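Local coordinates for protein VIN1 (Oscarella pearsei, PDB 6BFI) that binds actin filaments and may play a role in cell-cell adhesion, probably as a vinculin homolog, at residues L26-E29 / Q30-G34; K37-L40 / T41-V44; F403-K406 / A407-E411; K469-L472 / R473-E477; D342-Q345 / A346-A350. All coordinates share one frame; numbering follows the deposited sequence.

Contact 1 of 5, residues L26-E29 / Q30-G34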
loop_
_atom_site.group_PDB
_atom_site.type_symbol
_atom_site.label_atom_id
_atom_site.label_comp_id
_atom_site.label_asym_id
_atom_site.label_seq_id
_atom_site.Cartn_x
_atom_site.Cartn_y
_atom_site.Cartn_z
ATOM N N LEU A 26 -15.531 -8.516 -35.756
ATOM C CA LEU A 26 -15.254 -9.945 -35.873
ATOM C C LEU A 26 -16.079 -10.585 -36.984
ATOM O O LEU A 26 -15.581 -11.444 -37.719
ATOM C CB LEU A 26 -15.521 -10.643 -34.539
ATOM C CG LEU A 26 -14.676 -10.256 -33.322
ATOM C CD1 LEU A 26 -15.199 -10.947 -32.069
ATOM C CD2 LEU A 26 -13.214 -10.592 -33.547
ATOM N N PHE A 27 -17.349 -10.190 -37.113
ATOM C CA PHE A 27 -18.181 -10.703 -38.197
ATOM C C PHE A 27 -17.678 -10.225 -39.551
ATOM O O PHE A 27 -17.641 -11.001 -40.517
ATOM C CB PHE A 27 -19.634 -10.273 -37.995
ATOM C CG PHE A 27 -20.430 -11.199 -37.124
ATOM C CD1 PHE A 27 -20.372 -12.569 -37.304
ATOM C CD2 PHE A 27 -21.245 -10.693 -36.123
ATOM C CE1 PHE A 27 -21.113 -13.419 -36.501
ATOM C CE2 PHE A 27 -21.984 -11.537 -35.316
ATOM C CZ PHE A 27 -21.918 -12.900 -35.505
ATOM N N HIS A 28 -17.301 -8.947 -39.647
ATOM C CA HIS A 28 -16.787 -8.433 -40.912
ATOM C C HIS A 28 -15.543 -9.190 -41.352
ATOM O O HIS A 28 -15.380 -9.493 -42.538
ATOM C CB HIS A 28 -16.481 -6.943 -40.806
ATOM C CG HIS A 28 -15.858 -6.374 -42.041
ATOM N ND1 HIS A 28 -16.505 -6.352 -43.258
ATOM C CD2 HIS A 28 -14.639 -5.822 -42.253
ATOM C CE1 HIS A 28 -15.718 -5.801 -44.163
ATOM N NE2 HIS A 28 -14.579 -5.471 -43.580
ATOM N N GLU A 29 -14.646 -9.498 -40.413
ATOM C CA GLU A 29 -13.488 -10.308 -40.772
ATOM C C GLU A 29 -13.857 -11.768 -40.992
ATOM O O GLU A 29 -13.129 -12.479 -41.694
ATOM C CB GLU A 29 -12.403 -10.187 -39.703
ATOM C CG GLU A 29 -11.592 -8.905 -39.809
ATOM C CD GLU A 29 -10.159 -9.082 -39.345
ATOM O OE1 GLU A 29 -9.672 -8.231 -38.571
ATOM O OE2 GLU A 29 -9.523 -10.079 -39.752
ATOM N N GLN A 30 -14.971 -12.226 -40.416
ATOM C CA GLN A 30 -15.434 -13.585 -40.663
ATOM C C GLN A 30 -15.953 -13.743 -42.085
ATOM O O GLN A 30 -15.811 -14.817 -42.681
ATOM C CB GLN A 30 -16.514 -13.957 -39.648
ATOM C CG GLN A 30 -17.073 -15.361 -39.793
ATOM C CD GLN A 30 -17.994 -15.734 -38.649
ATOM O OE1 GLN A 30 -17.686 -15.487 -37.482
ATOM N NE2 GLN A 30 -19.138 -16.329 -38.978
ATOM N N ALA A 31 -16.550 -12.691 -42.645
ATOM C CA ALA A 31 -16.958 -12.710 -44.044
ATOM C C ALA A 31 -15.829 -12.317 -44.986
ATOM O O ALA A 31 -15.831 -12.730 -46.151
ATOM C CB ALA A 31 -18.157 -11.782 -44.260
ATOM N N GLU A 32 -14.864 -11.529 -44.505
ATOM C CA GLU A 32 -13.711 -11.177 -45.326
ATOM C C GLU A 32 -12.864 -12.405 -45.632
ATOM O O GLU A 32 -12.385 -12.574 -46.760
ATOM C CB GLU A 32 -12.873 -10.108 -44.625
ATOM C CG GLU A 32 -11.677 -9.620 -45.429
ATOM C CD GLU A 32 -12.069 -8.673 -46.547
ATOM O OE1 GLU A 32 -13.084 -7.960 -46.394
ATOM O OE2 GLU A 32 -11.363 -8.642 -47.578
ATOM N N SER A 33 -12.668 -13.272 -44.641
ATOM C CA SER A 33 -11.977 -14.535 -44.853
ATOM C C SER A 33 -12.839 -15.563 -45.571
ATOM O O SER A 33 -12.360 -16.673 -45.833
ATOM C CB SER A 33 -11.502 -15.105 -43.513
ATOM O OG SER A 33 -12.600 -15.417 -42.673
ATOM N N GLY A 34 -14.086 -15.228 -45.887
ATOM C CA GLY A 34 -14.955 -16.136 -46.615
ATOM C C GLY A 34 -15.398 -17.343 -45.819
ATOM O O GLY A 34 -15.391 -18.463 -46.342
#

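Contact 2 of 5, residues K37-L40 / T41-V44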
loop_
_atom_site.group_PDB
_atom_site.type_symbol
_atom_site.label_atom_id
_atom_site.label_comp_id
_atom_site.label_asym_id
_atom_site.label_seq_id
_atom_site.Cartn_x
_atom_site.Cartn_y
_atom_site.Cartn_z
ATOM N N LYS A 37 -21.188 -15.441 -44.646
ATOM C CA LYS A 37 -21.705 -14.080 -44.747
ATOM C C LYS A 37 -22.748 -13.840 -43.663
ATOM O O LYS A 37 -23.806 -14.480 -43.654
ATOM C CB LYS A 37 -22.305 -13.846 -46.131
ATOM C CG LYS A 37 -22.748 -12.416 -46.382
ATOM C CD LYS A 37 -21.566 -11.461 -46.344
ATOM C CE LYS A 37 -22.000 -10.034 -46.627
ATOM N NZ LYS A 37 -20.849 -9.091 -46.578
ATOM N N GLU A 38 -22.453 -12.920 -42.751
ATOM C CA GLU A 38 -23.345 -12.585 -41.652
ATOM C C GLU A 38 -23.975 -11.222 -41.901
ATOM O O GLU A 38 -23.280 -10.273 -42.281
ATOM C CB GLU A 38 -22.593 -12.585 -40.320
ATOM C CG GLU A 38 -23.010 -13.697 -39.373
ATOM C CD GLU A 38 -24.462 -13.591 -38.949
ATOM O OE1 GLU A 38 -25.323 -14.214 -39.604
ATOM O OE2 GLU A 38 -24.742 -12.876 -37.962
ATOM N N ASP A 39 -25.286 -11.130 -41.689
ATOM C CA ASP A 39 -25.998 -9.867 -41.830
ATOM C C ASP A 39 -25.836 -9.056 -40.550
ATOM O O ASP A 39 -26.288 -9.475 -39.480
ATOM C CB ASP A 39 -27.473 -10.117 -42.133
ATOM C CG ASP A 39 -28.253 -8.832 -42.339
ATOM O OD1 ASP A 39 -27.646 -7.824 -42.758
ATOM O OD2 ASP A 39 -29.476 -8.831 -42.081
ATOM N N LEU A 40 -25.192 -7.896 -40.662
ATOM C CA LEU A 40 -24.888 -7.058 -39.510
ATOM C C LEU A 40 -26.055 -6.177 -39.083
ATOM O O LEU A 40 -25.912 -5.421 -38.115
ATOM C CB LEU A 40 -23.670 -6.185 -39.817
ATOM C CG LEU A 40 -22.477 -6.944 -40.402
ATOM C CD1 LEU A 40 -21.346 -5.997 -40.769
ATOM C CD2 LEU A 40 -22.001 -7.998 -39.421
ATOM N N THR A 41 -27.195 -6.260 -39.768
ATOM C CA THR A 41 -28.314 -5.366 -39.477
ATOM C C THR A 41 -28.827 -5.469 -38.045
ATOM O O THR A 41 -29.047 -4.417 -37.422
ATOM C CB THR A 41 -29.440 -5.609 -40.491
ATOM O OG1 THR A 41 -28.976 -5.291 -41.809
ATOM C CG2 THR A 41 -30.653 -4.748 -40.164
ATOM N N PRO A 42 -29.048 -6.657 -37.464
ATOM C CA PRO A 42 -29.560 -6.683 -36.080
ATOM C C PRO A 42 -28.614 -6.054 -35.069
ATOM O O PRO A 42 -29.050 -5.258 -34.224
ATOM C CB PRO A 42 -29.774 -8.183 -35.819
ATOM C CG PRO A 42 -28.878 -8.872 -36.788
ATOM C CD PRO A 42 -28.913 -8.020 -38.014
ATOM N N LEU A 43 -27.324 -6.388 -35.135
ATOM C CA LEU A 43 -26.358 -5.823 -34.196
ATOM C C LEU A 43 -26.275 -4.307 -34.334
ATOM O O LEU A 43 -26.218 -3.580 -33.331
ATOM C CB LEU A 43 -24.989 -6.465 -34.423
ATOM C CG LEU A 43 -24.159 -6.848 -33.199
ATOM C CD1 LEU A 43 -24.977 -7.698 -32.241
ATOM C CD2 LEU A 43 -22.905 -7.592 -33.632
ATOM N N VAL A 44 -26.279 -3.813 -35.575
ATOM C CA VAL A 44 -26.246 -2.373 -35.809
ATOM C C VAL A 44 -27.511 -1.716 -35.273
ATOM O O VAL A 44 -27.469 -0.601 -34.738
ATOM C CB VAL A 44 -26.040 -2.085 -37.308
ATOM C CG1 VAL A 44 -26.280 -0.617 -37.610
ATOM C CG2 VAL A 44 -24.637 -2.495 -37.734
#

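Contact 3 of 5, residues F403-K406 / A407-E411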
loop_
_atom_site.group_PDB
_atom_site.type_symbol
_atom_site.label_atom_id
_atom_site.label_comp_id
_atom_site.label_asym_id
_atom_site.label_seq_id
_atom_site.Cartn_x
_atom_site.Cartn_y
_atom_site.Cartn_z
ATOM N N PHE A 403 9.742 22.405 31.850
ATOM C CA PHE A 403 8.942 22.360 30.633
ATOM C C PHE A 403 9.827 22.324 29.393
ATOM O O PHE A 403 9.532 21.604 28.433
ATOM C CB PHE A 403 7.992 23.555 30.576
ATOM C CG PHE A 403 7.094 23.546 29.374
ATOM C CD1 PHE A 403 5.906 22.836 29.390
ATOM C CD2 PHE A 403 7.444 24.233 28.224
ATOM C CE1 PHE A 403 5.078 22.820 28.285
ATOM C CE2 PHE A 403 6.621 24.220 27.119
ATOM C CZ PHE A 403 5.436 23.511 27.149
ATOM N N ALA A 404 10.912 23.100 29.392
ATOM C CA ALA A 404 11.823 23.098 28.254
ATOM C C ALA A 404 12.461 21.727 28.071
ATOM O O ALA A 404 12.505 21.191 26.956
ATOM C CB ALA A 404 12.895 24.172 28.438
ATOM N N GLN A 405 12.950 21.135 29.165
ATOM C CA GLN A 405 13.616 19.841 29.066
ATOM C C GLN A 405 12.650 18.756 28.598
ATOM O O GLN A 405 12.973 17.966 27.703
ATOM C CB GLN A 405 14.244 19.467 30.407
ATOM C CG GLN A 405 15.024 18.164 30.363
ATOM C CD GLN A 405 16.235 18.174 31.270
ATOM O OE1 GLN A 405 16.140 18.508 32.451
ATOM N NE2 GLN A 405 17.388 17.815 30.717
ATOM N N LYS A 406 11.454 18.706 29.192
ATOM C CA LYS A 406 10.466 17.718 28.766
ATOM C C LYS A 406 10.036 17.946 27.324
ATOM O O LYS A 406 9.749 16.984 26.601
ATOM C CB LYS A 406 9.248 17.751 29.691
ATOM C CG LYS A 406 9.552 17.454 31.153
ATOM C CD LYS A 406 10.041 16.031 31.349
ATOM C CE LYS A 406 10.278 15.729 32.822
ATOM N NZ LYS A 406 10.666 14.306 33.039
ATOM N N ALA A 407 9.996 19.204 26.884
ATOM C CA ALA A 407 9.625 19.498 25.504
ATOM C C ALA A 407 10.676 18.978 24.532
ATOM O O ALA A 407 10.346 18.310 23.543
ATOM C CB ALA A 407 9.418 21.002 25.326
ATOM N N LYS A 408 11.952 19.272 24.796
ATOM C CA LYS A 408 13.007 18.797 23.904
ATOM C C LYS A 408 13.081 17.276 23.905
ATOM O O LYS A 408 13.267 16.652 22.850
ATOM C CB LYS A 408 14.350 19.405 24.305
ATOM C CG LYS A 408 15.393 19.349 23.203
ATOM C CD LYS A 408 14.871 20.019 21.941
ATOM C CE LYS A 408 15.852 19.887 20.788
ATOM N NZ LYS A 408 15.310 20.489 19.537
ATOM N N GLU A 409 12.923 16.660 25.081
ATOM C CA GLU A 409 12.899 15.204 25.147
ATOM C C GLU A 409 11.738 14.634 24.341
ATOM O O GLU A 409 11.884 13.596 23.684
ATOM C CB GLU A 409 12.827 14.737 26.601
ATOM C CG GLU A 409 14.133 14.891 27.362
ATOM C CD GLU A 409 14.037 14.395 28.792
ATOM O OE1 GLU A 409 12.913 14.093 29.247
ATOM O OE2 GLU A 409 15.087 14.306 29.461
ATOM N N PHE A 410 10.579 15.302 24.366
ATOM C CA PHE A 410 9.458 14.832 23.556
ATOM C C PHE A 410 9.773 14.937 22.068
ATOM O O PHE A 410 9.515 13.999 21.303
ATOM C CB PHE A 410 8.183 15.609 23.873
ATOM C CG PHE A 410 7.091 15.391 22.859
ATOM C CD1 PHE A 410 6.265 14.281 22.940
ATOM C CD2 PHE A 410 6.909 16.276 21.806
ATOM C CE1 PHE A 410 5.271 14.069 21.998
ATOM C CE2 PHE A 410 5.921 16.065 20.866
ATOM C CZ PHE A 410 5.100 14.958 20.965
ATOM N N GLU A 411 10.313 16.080 21.639
ATOM C CA GLU A 411 10.631 16.260 20.224
ATOM C C GLU A 411 11.601 15.187 19.739
ATOM O O GLU A 411 11.386 14.570 18.686
ATOM C CB GLU A 411 11.203 17.659 19.990
ATOM C CG GLU A 411 10.182 18.777 20.149
ATOM C CD GLU A 411 9.336 18.987 18.905
ATOM O OE1 GLU A 411 9.472 20.054 18.271
ATOM O OE2 GLU A 411 8.539 18.089 18.556
#

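Contact 4 of 5, residues K469-L472 / R473-E477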
loop_
_atom_site.group_PDB
_atom_site.type_symbol
_atom_site.label_atom_id
_atom_site.label_comp_id
_atom_site.label_asym_id
_atom_site.label_seq_id
_atom_site.Cartn_x
_atom_site.Cartn_y
_atom_site.Cartn_z
ATOM N N LYS A 469 -6.557 23.370 28.868
ATOM C CA LYS A 469 -6.262 22.050 29.415
ATOM C C LYS A 469 -6.917 20.954 28.583
ATOM O O LYS A 469 -6.267 19.969 28.205
ATOM C CB LYS A 469 -6.735 21.984 30.868
ATOM C CG LYS A 469 -6.410 20.695 31.599
ATOM C CD LYS A 469 -6.970 20.745 33.013
ATOM C CE LYS A 469 -6.363 19.680 33.908
ATOM N NZ LYS A 469 -6.806 19.848 35.322
ATOM N N ASP A 470 -8.209 21.115 28.282
ATOM C CA ASP A 470 -8.925 20.108 27.506
ATOM C C ASP A 470 -8.374 20.012 26.089
ATOM O O ASP A 470 -8.301 18.918 25.515
ATOM C CB ASP A 470 -10.419 20.428 27.480
ATOM C CG ASP A 470 -10.977 20.724 28.860
ATOM O OD1 ASP A 470 -10.291 20.419 29.859
ATOM O OD2 ASP A 470 -12.101 21.262 28.947
ATOM N N TYR A 471 -7.974 21.147 25.508
ATOM C CA TYR A 471 -7.394 21.106 24.172
ATOM C C TYR A 471 -6.047 20.394 24.179
ATOM O O TYR A 471 -5.758 19.593 23.280
ATOM C CB TYR A 471 -7.253 22.517 23.603
ATOM C CG TYR A 471 -6.843 22.522 22.148
ATOM C CD1 TYR A 471 -7.733 22.129 21.158
ATOM C CD2 TYR A 471 -5.566 22.909 21.766
ATOM C CE1 TYR A 471 -7.365 22.124 19.827
ATOM C CE2 TYR A 471 -5.188 22.909 20.438
ATOM C CZ TYR A 471 -6.091 22.513 19.472
ATOM O OH TYR A 471 -5.722 22.508 18.145
ATOM N N LEU A 472 -5.213 20.668 25.188
ATOM C CA LEU A 472 -3.944 19.956 25.311
ATOM C C LEU A 472 -4.168 18.459 25.454
ATOM O O LEU A 472 -3.444 17.656 24.853
ATOM C CB LEU A 472 -3.147 20.493 26.500
ATOM C CG LEU A 472 -1.894 19.702 26.900
ATOM C CD1 LEU A 472 -0.903 19.615 25.744
ATOM C CD2 LEU A 472 -1.232 20.306 28.130
ATOM N N ARG A 473 -5.170 18.060 26.244
ATOM C CA ARG A 473 -5.464 16.636 26.377
ATOM C C ARG A 473 -5.917 16.042 25.048
ATOM O O ARG A 473 -5.526 14.922 24.693
ATOM C CB ARG A 473 -6.522 16.417 27.457
ATOM C CG ARG A 473 -6.978 14.975 27.597
ATOM C CD ARG A 473 -7.794 14.785 28.862
ATOM N NE ARG A 473 -8.722 15.892 29.077
ATOM C CZ ARG A 473 -9.545 15.988 30.116
ATOM N NH1 ARG A 473 -9.561 15.038 31.041
ATOM N NH2 ARG A 473 -10.353 17.033 30.229
ATOM N N THR A 474 -6.730 16.783 24.292
ATOM C CA THR A 474 -7.197 16.290 23.000
ATOM C C THR A 474 -6.033 16.081 22.035
ATOM O O THR A 474 -5.934 15.036 21.376
ATOM C CB THR A 474 -8.216 17.263 22.406
ATOM O OG1 THR A 474 -9.342 17.377 23.286
ATOM C CG2 THR A 474 -8.686 16.766 21.056
ATOM N N VAL A 475 -5.143 17.072 21.937
ATOM C CA VAL A 475 -3.970 16.935 21.078
ATOM C C VAL A 475 -3.111 15.767 21.542
ATOM O O VAL A 475 -2.564 15.013 20.724
ATOM C CB VAL A 475 -3.171 18.251 21.047
ATOM C CG1 VAL A 475 -1.908 18.087 20.216
ATOM C CG2 VAL A 475 -4.030 19.375 20.494
ATOM N N LYS A 476 -2.994 15.586 22.861
ATOM C CA LYS A 476 -2.250 14.452 23.393
ATOM C C LYS A 476 -2.842 13.132 22.916
ATOM O O LYS A 476 -2.106 12.213 22.542
ATOM C CB LYS A 476 -2.228 14.503 24.922
ATOM C CG LYS A 476 -1.357 13.429 25.562
ATOM C CD LYS A 476 -1.446 13.449 27.083
ATOM C CE LYS A 476 -2.791 12.934 27.572
ATOM N NZ LYS A 476 -2.800 12.698 29.044
ATOM N N GLU A 477 -4.172 13.022 22.917
ATOM C CA GLU A 477 -4.797 11.780 22.476
ATOM C C GLU A 477 -4.676 11.586 20.968
ATOM O O GLU A 477 -4.625 10.444 20.497
ATOM C CB GLU A 477 -6.261 11.745 22.911
ATOM C CG GLU A 477 -6.435 11.742 24.422
ATOM C CD GLU A 477 -7.883 11.878 24.845
ATOM O OE1 GLU A 477 -8.424 10.928 25.451
ATOM O OE2 GLU A 477 -8.483 12.938 24.563
#

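Contact 5 of 5, residues D342-Q345 / A346-A350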
loop_
_atom_site.group_PDB
_atom_site.type_symbol
_atom_site.label_atom_id
_atom_site.label_comp_id
_atom_site.label_asym_id
_atom_site.label_seq_id
_atom_site.Cartn_x
_atom_site.Cartn_y
_atom_site.Cartn_z
ATOM N N ASP A 342 34.573 -23.577 -12.262
ATOM C CA ASP A 342 33.720 -24.752 -12.346
ATOM C C ASP A 342 33.999 -25.771 -11.249
ATOM O O ASP A 342 33.205 -26.702 -11.072
ATOM C CB ASP A 342 33.896 -25.429 -13.706
ATOM C CG ASP A 342 35.224 -26.156 -13.826
ATOM O OD1 ASP A 342 36.266 -25.476 -13.949
ATOM O OD2 ASP A 342 35.226 -27.405 -13.790
ATOM N N SER A 343 35.100 -25.617 -10.516
ATOM C CA SER A 343 35.527 -26.614 -9.549
ATOM C C SER A 343 34.518 -26.750 -8.410
ATOM O O SER A 343 33.687 -25.869 -8.167
ATOM C CB SER A 343 36.896 -26.249 -8.981
ATOM O OG SER A 343 36.832 -25.028 -8.263
ATOM N N ARG A 344 34.610 -27.876 -7.701
ATOM C CA ARG A 344 33.714 -28.104 -6.571
ATOM C C ARG A 344 34.039 -27.188 -5.400
ATOM O O ARG A 344 33.150 -26.869 -4.606
ATOM C CB ARG A 344 33.774 -29.563 -6.122
ATOM C CG ARG A 344 32.711 -29.918 -5.089
ATOM C CD ARG A 344 33.213 -30.936 -4.082
ATOM N NE ARG A 344 32.196 -31.251 -3.084
ATOM C CZ ARG A 344 32.052 -30.605 -1.931
ATOM N NH1 ARG A 344 32.864 -29.606 -1.619
ATOM N NH2 ARG A 344 31.096 -30.965 -1.086
ATOM N N GLN A 345 35.298 -26.762 -5.262
ATOM C CA GLN A 345 35.622 -25.837 -4.182
ATOM C C GLN A 345 35.064 -24.446 -4.458
ATOM O O GLN A 345 34.740 -23.710 -3.518
ATOM C CB GLN A 345 37.135 -25.789 -3.952
ATOM C CG GLN A 345 37.957 -25.198 -5.084
ATOM C CD GLN A 345 39.450 -25.411 -4.881
ATOM O OE1 GLN A 345 39.868 -26.294 -4.131
ATOM N NE2 GLN A 345 40.261 -24.599 -5.551
ATOM N N ALA A 346 34.929 -24.075 -5.735
ATOM C CA ALA A 346 34.270 -22.819 -6.070
ATOM C C ALA A 346 32.779 -22.887 -5.766
ATOM O O ALA A 346 32.204 -21.929 -5.234
ATOM C CB ALA A 346 34.506 -22.475 -7.540
ATOM N N ARG A 347 32.136 -24.013 -6.087
ATOM C CA ARG A 347 30.717 -24.164 -5.780
ATOM C C ARG A 347 30.479 -24.220 -4.278
ATOM O O ARG A 347 29.496 -23.657 -3.780
ATOM C CB ARG A 347 30.159 -25.418 -6.454
ATOM C CG ARG A 347 29.958 -25.282 -7.954
ATOM C CD ARG A 347 29.197 -26.472 -8.515
ATOM N NE ARG A 347 29.933 -27.722 -8.349
ATOM C CZ ARG A 347 30.780 -28.211 -9.249
ATOM N NH1 ARG A 347 30.997 -27.556 -10.381
ATOM N NH2 ARG A 347 31.410 -29.356 -9.018
ATOM N N ALA A 348 31.359 -24.898 -3.539
ATOM C CA ALA A 348 31.202 -24.979 -2.091
ATOM C C ALA A 348 31.448 -23.626 -1.437
ATOM O O ALA A 348 30.760 -23.261 -0.475
ATOM C CB ALA A 348 32.146 -26.036 -1.518
ATOM N N LEU A 349 32.423 -22.869 -1.946
ATOM C CA LEU A 349 32.663 -21.529 -1.425
ATOM C C LEU A 349 31.496 -20.601 -1.743
ATOM O O LEU A 349 31.114 -19.764 -0.914
ATOM C CB LEU A 349 33.970 -20.978 -1.994
ATOM C CG LEU A 349 34.504 -19.672 -1.406
ATOM C CD1 LEU A 349 34.631 -19.779 0.105
ATOM C CD2 LEU A 349 35.845 -19.327 -2.034
ATOM N N ALA A 350 30.909 -20.742 -2.934
ATOM C CA ALA A 350 29.745 -19.935 -3.287
ATOM C C ALA A 350 28.544 -20.291 -2.421
ATOM O O ALA A 350 27.790 -19.406 -2.002
ATOM C CB ALA A 350 29.410 -20.112 -4.766
#

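Contact 1 of 5, residues L26-E29 / Q30-G34
F27 and Q30 lie side by side on the last turns of helix 8-32, which closes in a Schellman motif at G34. Both side chains point the same way, and the Q30 amide comes alongside the phenyl ring with its plane turned 64° from it; Q30 OE1 is 4.0 Å from F27 CD1, a loose contact without a hydrogen bond. Q30 gets there with CG anti to its backbone N and an extended chain. H28 and E32, four residues apart, also run side by side, pointing the same way: ring and carboxylate are 58° apart in plane, with H28 NE2 4.0 Å from E32 OE1. That oxygen is held instead by Q99 NE2, while the imidazole packs on K105 and L108 of helix 102-145. The E29 carboxylate turns away to the backbone N atoms of R717 and A720, tying this helix end to the start of helix 718-745. At the terminus, G34 takes a positive phi of 70°, and its N makes a weak bond to A31 O. E29 O receives two bonds from S33: S33 OG lies in the carbonyl plane on a lone pair at 3.1 Å, whereas S33 N, also at 3.1 Å, stands above that plane.

Contact 2 of 5, residues K37-L40 / T41-V44
A side-chain cap at the start of helix 41-59 joins D39 to T41, at the end of the loop that leads in from helix 8-32. D39 OD1 accepts from T41 OG1 at 3.0 Å and, more weakly, from T41 N at 3.4 Å, so that one carboxylate oxygen holds both the hydroxyl and the first amide of the helix. The hydroxyl reaches OD1 on its syn side, 26° out of the carboxylate plane. D39 CG stands anti to the backbone N (chi1 -178°), which carries the carboxylate forward beside T41, and the two side chains cross obliquely. P42 follows with its ring against the loop backbone: P42 CD sits 3.3 Å from D39 O. The proline has no N-H to offer, which costs nothing in a first turn, where amides have no carbonyl one turn back.

L40 O begins the regular helical bonding, taking V44 N at 3.0 Å nearly along the C=O axis. V44 CG2 comes within 4.3 Å of L40 CB. L40 packs on L24 of helix 8-32 and L95 of helix 68-97, and V44 on L88 and A92 of the latter. The chemistry therefore divides between a polar cap and an apolar side facing these helices; the negative carboxylate beside the positive end of the helix dipole would probably favour the helix start.

Contact 3 of 5, residues F403-K406 / A407-E411
K406 and E409 run side by side along helix 399-427, pointing the same way, with opposite charges near each other but not in a salt bridge: K406 NZ is 4.4 Å from E409 OE1. The closer approach is that of the lysine's aliphatic part, K406 CD, to the same oxygen at 4.1 Å. K406 bends at its second torsion, which folds the chain along the helix toward E409. The other carboxylate oxygen, E409 OE2, meets Q405 CG at 4.0 Å; Q405 crosses the glutamate at a slant, with the amide and carboxylate planes 38° apart.

Satisfaction of donors and acceptors across the contact is left to the backbone. The carbonyls of F403, A404, Q405 and K406 accept in turn from the amides of A407, K408, E409 and F410, with A407 N 2.9 Å from F403 O and the other three bonds equally short. The K408 and E409 bonds are the straighter ones, the former at 168°. E409 CG also lies 3.3 Å from Q405 O, close to the carbonyl that accepts its own amide.

F403, A407 and F410 make the buried side of the helix. F403 packs on A456, R457 and L460 of helix 452-460 and on L386 and A390 of helix 381-390, while F410 meets I383 and V452 and turns its ring about 55° from that of W479 in helix 466-493.

Contact 4 of 5, residues K469-L472 / R473-E477
Regular alpha-helical backbone runs unbroken through K469-L472 and R473-E477, both part of helix 466-493 in this all-helical vinculin-family protein. The amides of R473, T474, V475 and K476 bond to the carbonyls of K469, D470, Y471 and L472, and the bond from V475 N to Y471 O is nearly straight at 172°.

D470 O carries a second bond besides its amide partner. T474 OG1 reaches it at 2.9 Å, from the face of the carbonyl plane opposite to that used by T474 N. The hydroxyl can fold back because T474 OG1 lies anti to the carbonyl carbon (chi1 -61°), beside its own backbone N; this satisfies the side chain within the helix. D470 also forms a salt bridge with R473, the two side chains lying alongside each other and pointing the same way. Its hydrogen bond is weak: R473 NH2 is 3.4 Å from D470 OD1, and the carboxylate and guanidinium planes are 43° apart. A bend at chi3 of R473 turns the guanidinium back toward the aspartate.

On the buried sides, L472 packs on A455, A456 and V459 of helix 452-460, and Y471 on S207, S208 and V211 of helix 185-215. K476 NZ makes a salt bridge with E387 of helix 381-390. Y471 and V475 meet through a CH-pi contact: V475 CG2 sits over one ring face, offset toward the rim, 4.0 Å from the ring centroid and 3.7 Å from Y471 CE2.

Contact 5 of 5, residues D342-Q345 / A346-A350
The R347 guanidinium folds back over the start of helix 344-375, with S343 O over the centre of one face, 3.8 Å above its plane. R344 CA lies over the same face, and R347 NH2 comes 3.7 Å from R344 CB. R347 CG is anti to the carbonyl carbon (chi1 -74°), and a bend at chi3 brings the group toward the preceding turn. The two arginine side chains cross at about a right angle, their guanidinium planes 70° apart, so R344 leads off along another course. Its own guanidinium comes obliquely to a methyl group, R344 NH1 standing 3.6 Å from A348 CB.

Beneath the R347 group, S343 O accepts from R347 N at 3.2 Å and, weakly, from A346 N. S343 OG accepts a weak bond from A346 N at 3.3 Å, and A346 CB packs 3.5 Å from S343 OG. The serine hydroxyl lies between its backbone N and carbonyl carbon (chi1 64°), from where it faces the helix amides; its stronger partner is L340 O in the preceding loop, to which it is also hydrogen-bonded. From here the regular pattern takes over, with A348 N bonded to R344 O and L349 N to Q345 O.

L349 turns its side chain to E331, L332 and L335 of helix 312-338, and Q345 also touches L335, so the new helix packs against the one before it. A serine accepting from the amide three residues on is the classic N-cap, here starting the second helix of an antiparallel hairpin.

In the fold
Contacts 1 and 2 adjoin, their centres about 12 Å apart: the first ends helix 8-32 and the second starts helix 41-59, with F27 packing on E38 and L40 across the turn. Contacts 3 and 4 lie inside helices on the opposite side of the chain's centre, about 17 Å apart between centres; they do not touch, but both pack on helices 381-390 and 452-460. Contact 5, another helix start, is far from all of these. Contacts 1 and 5 are at the surface, the others partly buried. Contacts 2 and 5 start helices with side-chain caps, whereas contact 1 ends one with a backbone Schellman motif. The mid-helix pair differ: near charges in contact 3, a salt bridge and CH-pi in contact 4.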